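PDB 2ZNM: Thiol:disulfide interchange protein DsbA from Neisseria meningitidis serogroup B, which probably acts as a periplasmic thiol-disulfide oxidoreductase of the DsbA type, built on a thioredoxin fold. Local coordinates for residues 46-55 / 172-183. Residues are numbered along the deposited sequence; the frame is centred on the assembly and turned at random.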
ATOM      1  N   LYS A  46     -11.319  -4.893   5.495  1.00 50.68           N
ATOM      2  CA  LYS A  46     -12.014  -4.548   6.721  1.00 50.59           C
ATOM      3  C   LYS A  46     -12.119  -3.030   6.915  1.00 50.81           C
ATOM      4  O   LYS A  46     -13.166  -2.518   7.295  1.00 50.78           O
ATOM      5  CB  LYS A  46     -11.275  -5.158   7.899  1.00 50.61           C
ATOM      6  CG  LYS A  46     -12.156  -5.865   8.893  1.00 51.86           C
ATOM      7  CD  LYS A  46     -12.853  -4.918   9.837  1.00 52.20           C
ATOM      8  CE  LYS A  46     -13.994  -5.645  10.539  1.00 52.99           C
ATOM      9  NZ  LYS A  46     -13.510  -6.690  11.484  1.00 52.30           N
ATOM     10  N   LEU A  47     -11.014  -2.325   6.676  1.00 51.18           N
ATOM     11  CA  LEU A  47     -10.953  -0.880   6.818  1.00 51.41           C
ATOM     12  C   LEU A  47     -11.886  -0.186   5.830  1.00 51.55           C
ATOM     13  O   LEU A  47     -12.529   0.790   6.175  1.00 51.81           O
ATOM     14  CB  LEU A  47      -9.511  -0.372   6.662  1.00 51.05           C
ATOM     15  CG  LEU A  47      -8.576  -0.586   7.862  1.00 51.09           C
ATOM     16  CD1 LEU A  47      -7.153  -0.139   7.550  1.00 50.24           C
ATOM     17  CD2 LEU A  47      -9.105   0.089   9.146  1.00 50.38           C
ATOM     18  N   GLY A  48     -11.975  -0.712   4.613  1.00 51.88           N
ATOM     19  CA  GLY A  48     -12.900  -0.192   3.607  1.00 51.45           C
ATOM     20  C   GLY A  48     -14.334  -0.095   4.082  1.00 51.48           C
ATOM     21  O   GLY A  48     -15.067   0.807   3.669  1.00 51.85           O
ATOM     22  N   LYS A  49     -14.747  -1.014   4.951  1.00 51.28           N
ATOM     23  CA  LYS A  49     -16.117  -0.992   5.476  1.00 51.18           C
ATOM     24  C   LYS A  49     -16.234  -0.321   6.842  1.00 50.83           C
ATOM     25  O   LYS A  49     -17.260   0.287   7.133  1.00 51.04           O
ATOM     26  CB  LYS A  49     -16.717  -2.404   5.509  1.00 51.50           C
ATOM     27  CG  LYS A  49     -16.630  -3.179   4.183  1.00 52.16           C
ATOM     28  CD  LYS A  49     -17.678  -2.711   3.182  1.00 53.97           C
ATOM     29  CE  LYS A  49     -17.823  -3.681   2.005  1.00 54.85           C
ATOM     30  NZ  LYS A  49     -16.553  -3.850   1.227  1.00 56.29           N
ATOM     31  N   ALA A  50     -15.191  -0.418   7.670  1.00 50.73           N
ATOM     32  CA  ALA A  50     -15.264   0.024   9.075  1.00 50.65           C
ATOM     33  C   ALA A  50     -14.900   1.492   9.279  1.00 50.89           C
ATOM     34  O   ALA A  50     -15.322   2.118  10.264  1.00 50.66           O
ATOM     35  CB  ALA A  50     -14.416  -0.861   9.969  1.00 50.69           C
ATOM     36  N   LEU A  51     -14.121   2.034   8.344  1.00 51.05           N
ATOM     37  CA  LEU A  51     -13.703   3.438   8.390  1.00 51.18           C
ATOM     38  C   LEU A  51     -14.912   4.385   8.314  1.00 51.01           C
ATOM     39  O   LEU A  51     -15.907   4.046   7.684  1.00 51.01           O
ATOM     40  CB  LEU A  51     -12.710   3.740   7.261  1.00 50.91           C
ATOM     41  CG  LEU A  51     -11.260   3.281   7.438  1.00 52.13           C
ATOM     42  CD1 LEU A  51     -10.470   3.556   6.172  1.00 53.75           C
ATOM     43  CD2 LEU A  51     -10.575   3.931   8.635  1.00 53.10           C
ATOM     44  N   PRO A  52     -14.839   5.561   8.979  1.00 51.02           N
ATOM     45  CA  PRO A  52     -15.895   6.572   8.795  1.00 50.99           C
ATOM     46  C   PRO A  52     -15.923   7.154   7.378  1.00 50.93           C
ATOM     47  O   PRO A  52     -14.982   6.975   6.622  1.00 50.91           O
ATOM     48  CB  PRO A  52     -15.536   7.655   9.824  1.00 50.84           C
ATOM     49  CG  PRO A  52     -14.091   7.471  10.087  1.00 50.94           C
ATOM     50  CD  PRO A  52     -13.818   6.005   9.947  1.00 50.90           C
ATOM     51  N   SER A  53     -17.003   7.841   7.037  1.00 51.44           N
ATOM     52  CA  SER A  53     -17.222   8.386   5.687  1.00 52.17           C
ATOM     53  C   SER A  53     -16.167   9.391   5.181  1.00 52.00           C
ATOM     54  O   SER A  53     -15.960   9.500   3.974  1.00 52.11           O
ATOM     55  CB  SER A  53     -18.617   9.022   5.593  1.00 52.13           C
ATOM     56  OG  SER A  53     -19.635   8.067   5.856  1.00 53.65           O
ATOM     57  N   ASP A  54     -15.525  10.116   6.102  1.00 51.76           N
ATOM     58  CA  ASP A  54     -14.541  11.158   5.757  1.00 51.74           C
ATOM     59  C   ASP A  54     -13.082  10.653   5.762  1.00 51.59           C
ATOM     60  O   ASP A  54     -12.128  11.443   5.696  1.00 51.27           O
ATOM     61  CB  ASP A  54     -14.712  12.383   6.671  1.00 52.02           C
ATOM     62  CG  ASP A  54     -14.729  12.023   8.154  1.00 52.50           C
ATOM     63  OD1 ASP A  54     -14.751  10.819   8.489  1.00 53.90           O
ATOM     64  OD2 ASP A  54     -14.717  12.948   8.991  1.00 52.25           O
ATOM     65  N   ALA A  55     -12.928   9.329   5.812  1.00 50.87           N
ATOM     66  CA  ALA A  55     -11.619   8.683   5.795  1.00 50.39           C
ATOM     67  C   ALA A  55     -11.440   7.936   4.482  1.00 50.17           C
ATOM     68  O   ALA A  55     -12.410   7.429   3.930  1.00 50.06           O
ATOM     69  CB  ALA A  55     -11.480   7.737   6.978  1.00 50.01           C
ATOM     70  N   VAL A 172      -7.552  -2.283  13.943  1.00 54.65           N
ATOM     71  CA  VAL A 172      -8.655  -1.517  13.329  1.00 53.52           C
ATOM     72  C   VAL A 172      -9.234  -0.495  14.310  1.00 52.82           C
ATOM     73  O   VAL A 172      -9.580   0.625  13.927  1.00 52.46           O
ATOM     74  CB  VAL A 172      -9.795  -2.405  12.684  1.00 53.71           C
ATOM     75  CG1 VAL A 172      -9.217  -3.534  11.826  1.00 53.14           C
ATOM     76  CG2 VAL A 172     -10.764  -2.947  13.720  1.00 53.48           C
ATOM     77  N   HIS A 173      -9.305  -0.895  15.577  1.00 52.17           N
ATOM     78  CA  HIS A 173      -9.770  -0.044  16.653  1.00 51.71           C
ATOM     79  C   HIS A 173      -8.837   1.154  16.869  1.00 51.37           C
ATOM     80  O   HIS A 173      -9.301   2.280  17.067  1.00 51.33           O
ATOM     81  CB  HIS A 173      -9.904  -0.862  17.938  1.00 51.89           C
ATOM     82  CG  HIS A 173     -10.210  -0.037  19.145  1.00 52.53           C
ATOM     83  ND1 HIS A 173     -11.429   0.577  19.338  1.00 53.25           N
ATOM     84  CD2 HIS A 173      -9.450   0.287  20.218  1.00 52.95           C
ATOM     85  CE1 HIS A 173     -11.409   1.240  20.479  1.00 54.11           C
ATOM     86  NE2 HIS A 173     -10.221   1.078  21.035  1.00 54.07           N
ATOM     87  N   THR A 174      -7.528   0.900  16.828  1.00 50.86           N
ATOM     88  CA  THR A 174      -6.517   1.950  16.964  1.00 50.27           C
ATOM     89  C   THR A 174      -6.580   2.916  15.786  1.00 49.97           C
ATOM     90  O   THR A 174      -6.563   4.131  15.978  1.00 49.74           O
ATOM     91  CB  THR A 174      -5.095   1.355  17.136  1.00 50.38           C
ATOM     92  OG1 THR A 174      -5.006   0.718  18.417  1.00 50.39           O
ATOM     93  CG2 THR A 174      -4.019   2.436  17.052  1.00 50.13           C
ATOM     94  N   ILE A 175      -6.683   2.371  14.574  1.00 49.96           N
ATOM     95  CA  ILE A 175      -6.834   3.176  13.364  1.00 49.65           C
ATOM     96  C   ILE A 175      -8.087   4.054  13.449  1.00 49.79           C
ATOM     97  O   ILE A 175      -8.014   5.251  13.170  1.00 50.01           O
ATOM     98  CB  ILE A 175      -6.824   2.301  12.079  1.00 49.77           C
ATOM     99  CG1 ILE A 175      -5.457   1.636  11.900  1.00 50.06           C
ATOM    100  CG2 ILE A 175      -7.137   3.129  10.843  1.00 49.41           C
ATOM    101  CD1 ILE A 175      -5.467   0.333  11.080  1.00 50.03           C
ATOM    102  N   LYS A 176      -9.216   3.472  13.860  1.00 49.76           N
ATOM    103  CA  LYS A 176     -10.473   4.222  13.958  1.00 50.08           C
ATOM    104  C   LYS A 176     -10.427   5.373  14.969  1.00 49.98           C
ATOM    105  O   LYS A 176     -10.922   6.466  14.686  1.00 49.74           O
ATOM    106  CB  LYS A 176     -11.672   3.303  14.194  1.00 50.15           C
ATOM    107  CG  LYS A 176     -12.253   2.755  12.886  1.00 51.18           C
ATOM    108  CD  LYS A 176     -13.391   1.783  13.126  1.00 53.35           C
ATOM    109  CE  LYS A 176     -14.639   2.499  13.654  1.00 54.63           C
ATOM    110  NZ  LYS A 176     -15.768   1.550  13.926  1.00 56.28           N
ATOM    111  N   GLU A 177      -9.808   5.117  16.124  1.00 49.96           N
ATOM    112  CA  GLU A 177      -9.583   6.133  17.157  1.00 50.18           C
ATOM    113  C   GLU A 177      -8.644   7.247  16.686  1.00 49.91           C
ATOM    114  O   GLU A 177      -8.825   8.406  17.046  1.00 49.98           O
ATOM    115  CB  GLU A 177      -9.034   5.494  18.438  1.00 50.15           C
ATOM    116  CG  GLU A 177     -10.091   4.842  19.338  1.00 50.50           C
ATOM    117  CD  GLU A 177      -9.548   4.443  20.715  1.00 50.98           C
ATOM    118  OE1 GLU A 177      -8.429   3.879  20.792  1.00 52.17           O
ATOM    119  OE2 GLU A 177     -10.249   4.687  21.727  1.00 51.73           O
ATOM    120  N   LEU A 178      -7.649   6.880  15.881  1.00 49.83           N
ATOM    121  CA  LEU A 178      -6.695   7.828  15.303  1.00 49.66           C
ATOM    122  C   LEU A 178      -7.323   8.745  14.264  1.00 49.60           C
ATOM    123  O   LEU A 178      -6.953   9.912  14.159  1.00 49.66           O
ATOM    124  CB  LEU A 178      -5.500   7.086  14.694  1.00 49.30           C
ATOM    125  CG  LEU A 178      -4.099   7.127  15.328  1.00 49.61           C
ATOM    126  CD1 LEU A 178      -4.083   7.444  16.818  1.00 49.92           C
ATOM    127  CD2 LEU A 178      -3.341   5.824  15.047  1.00 49.71           C
ATOM    128  N   VAL A 179      -8.258   8.208  13.488  1.00 49.85           N
ATOM    129  CA  VAL A 179      -9.028   9.008  12.534  1.00 49.91           C
ATOM    130  C   VAL A 179      -9.899  10.021  13.288  1.00 50.23           C
ATOM    131  O   VAL A 179     -10.037  11.168  12.853  1.00 50.36           O
ATOM    132  CB  VAL A 179      -9.885   8.110  11.599  1.00 49.88           C
ATOM    133  CG1 VAL A 179     -10.854   8.935  10.774  1.00 49.30           C
ATOM    134  CG2 VAL A 179      -8.983   7.284  10.682  1.00 49.46           C
ATOM    135  N   ALA A 180     -10.463   9.598  14.422  1.00 50.44           N
ATOM    136  CA  ALA A 180     -11.258  10.490  15.280  1.00 50.90           C
ATOM    137  C   ALA A 180     -10.386  11.530  15.984  1.00 51.23           C
ATOM    138  O   ALA A 180     -10.838  12.644  16.260  1.00 51.25           O
ATOM    139  CB  ALA A 180     -12.062   9.693  16.290  1.00 50.60           C
ATOM    140  N   LYS A 181      -9.139  11.156  16.270  1.00 51.79           N
ATOM    141  CA  LYS A 181      -8.142  12.067  16.840  1.00 52.26           C
ATOM    142  C   LYS A 181      -7.765  13.169  15.842  1.00 52.74           C
ATOM    143  O   LYS A 181      -7.751  14.353  16.189  1.00 53.08           O
ATOM    144  CB  LYS A 181      -6.891  11.289  17.282  1.00 52.24           C
ATOM    145  CG  LYS A 181      -5.828  12.120  18.001  1.00 51.97           C
ATOM    146  CD  LYS A 181      -4.671  11.246  18.466  1.00 52.04           C
ATOM    147  CE  LYS A 181      -3.510  12.074  19.010  1.00 51.97           C
ATOM    148  NZ  LYS A 181      -3.797  12.670  20.347  1.00 51.55           N
ATOM    149  N   VAL A 182      -7.469  12.763  14.609  1.00 53.07           N
ATOM    150  CA  VAL A 182      -7.098  13.680  13.530  1.00 53.53           C
ATOM    151  C   VAL A 182      -8.240  14.650  13.202  1.00 53.72           C
ATOM    152  O   VAL A 182      -8.021  15.858  13.097  1.00 53.84           O
ATOM    153  CB  VAL A 182      -6.601  12.889  12.254  1.00 53.63           C
ATOM    154  CG1 VAL A 182      -6.592  13.759  11.008  1.00 53.59           C
ATOM    155  CG2 VAL A 182      -5.214  12.294  12.486  1.00 53.46           C
ATOM    156  N   ARG A 183      -9.452  14.118  13.065  1.00 54.19           N
ATOM    157  CA  ARG A 183     -10.634  14.916  12.731  1.00 54.96           C
ATOM    158  C   ARG A 183     -10.856  16.056  13.724  1.00 55.43           C
ATOM    159  O   ARG A 183     -11.010  17.214  13.325  1.00 55.30           O
ATOM    160  CB  ARG A 183     -11.874  14.020  12.656  1.00 54.82           C
ATOM    161  CG  ARG A 183     -13.199  14.750  12.474  1.00 55.56           C
ATOM    162  CD  ARG A 183     -14.302  13.775  12.079  1.00 56.77           C
ATOM    163  NE  ARG A 183     -14.317  12.585  12.931  1.00 56.90           N
ATOM    164  CZ  ARG A 183     -14.471  11.343  12.487  1.00 56.62           C
ATOM    165  NH1 ARG A 183     -14.607  11.110  11.191  1.00 56.66           N
ATOM    166  NH2 ARG A 183     -14.474  10.329  13.343  1.00 57.14           N
TER
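Leu47 and Ile175 form the inner end of the contact, where their side chains run at about a right angle to each other. Leu47 meets the tip of Ile175 with CD1, at 3.9 Å from Ile175 CD1, and presents CD2 to both the CG2 and the CD1 methyls. One turn on, Leu51 CD2 lies 4.2 Å from Ile175 CG2 and bridges this residue to Val179. Helix 42-50 has ended here and the backbone is extended, and Pro52 meets Val179 tip to tip, with Pro52 CG 3.6 Å from Val179 CG1. Val179 CG1 is turned anti to its own nitrogen (chi1 170°), which also places it 4.0 Å from Ala55 CB. Nearer solvent, the aliphatic part of Lys176 passes the end of the helix, its CD 3.5 Å from Ala50 O. At the far end a salt bridge joins Asp54, in the type I turn Pro52-Ala55, to Arg183. Asp54 OD1 and OD2 both converge on Arg183 NH1, at 2.7 and 2.9 Å; NH1 donates to the syn lone pair of OD2 nearly straight, at 164°. A bend in the Arg183 side chain brings NH1 to the carboxylate, and its guanidinium lies almost coplanar with that group while Pro52 CB borders its edge. The axes of the segments 46-50 and 172-183 come within 11.1 Å of each other and are inclined by 44°. Both helices pack against the central sheet of the thioredoxin fold: Ile175 and Val179 reach strands 24-30 and 153-156, and helix 42-50 leads through the turn, whose Asp54 is backbone hydrogen-bonded to Ile24 of the neighbouring strand, into edge strand 55-61.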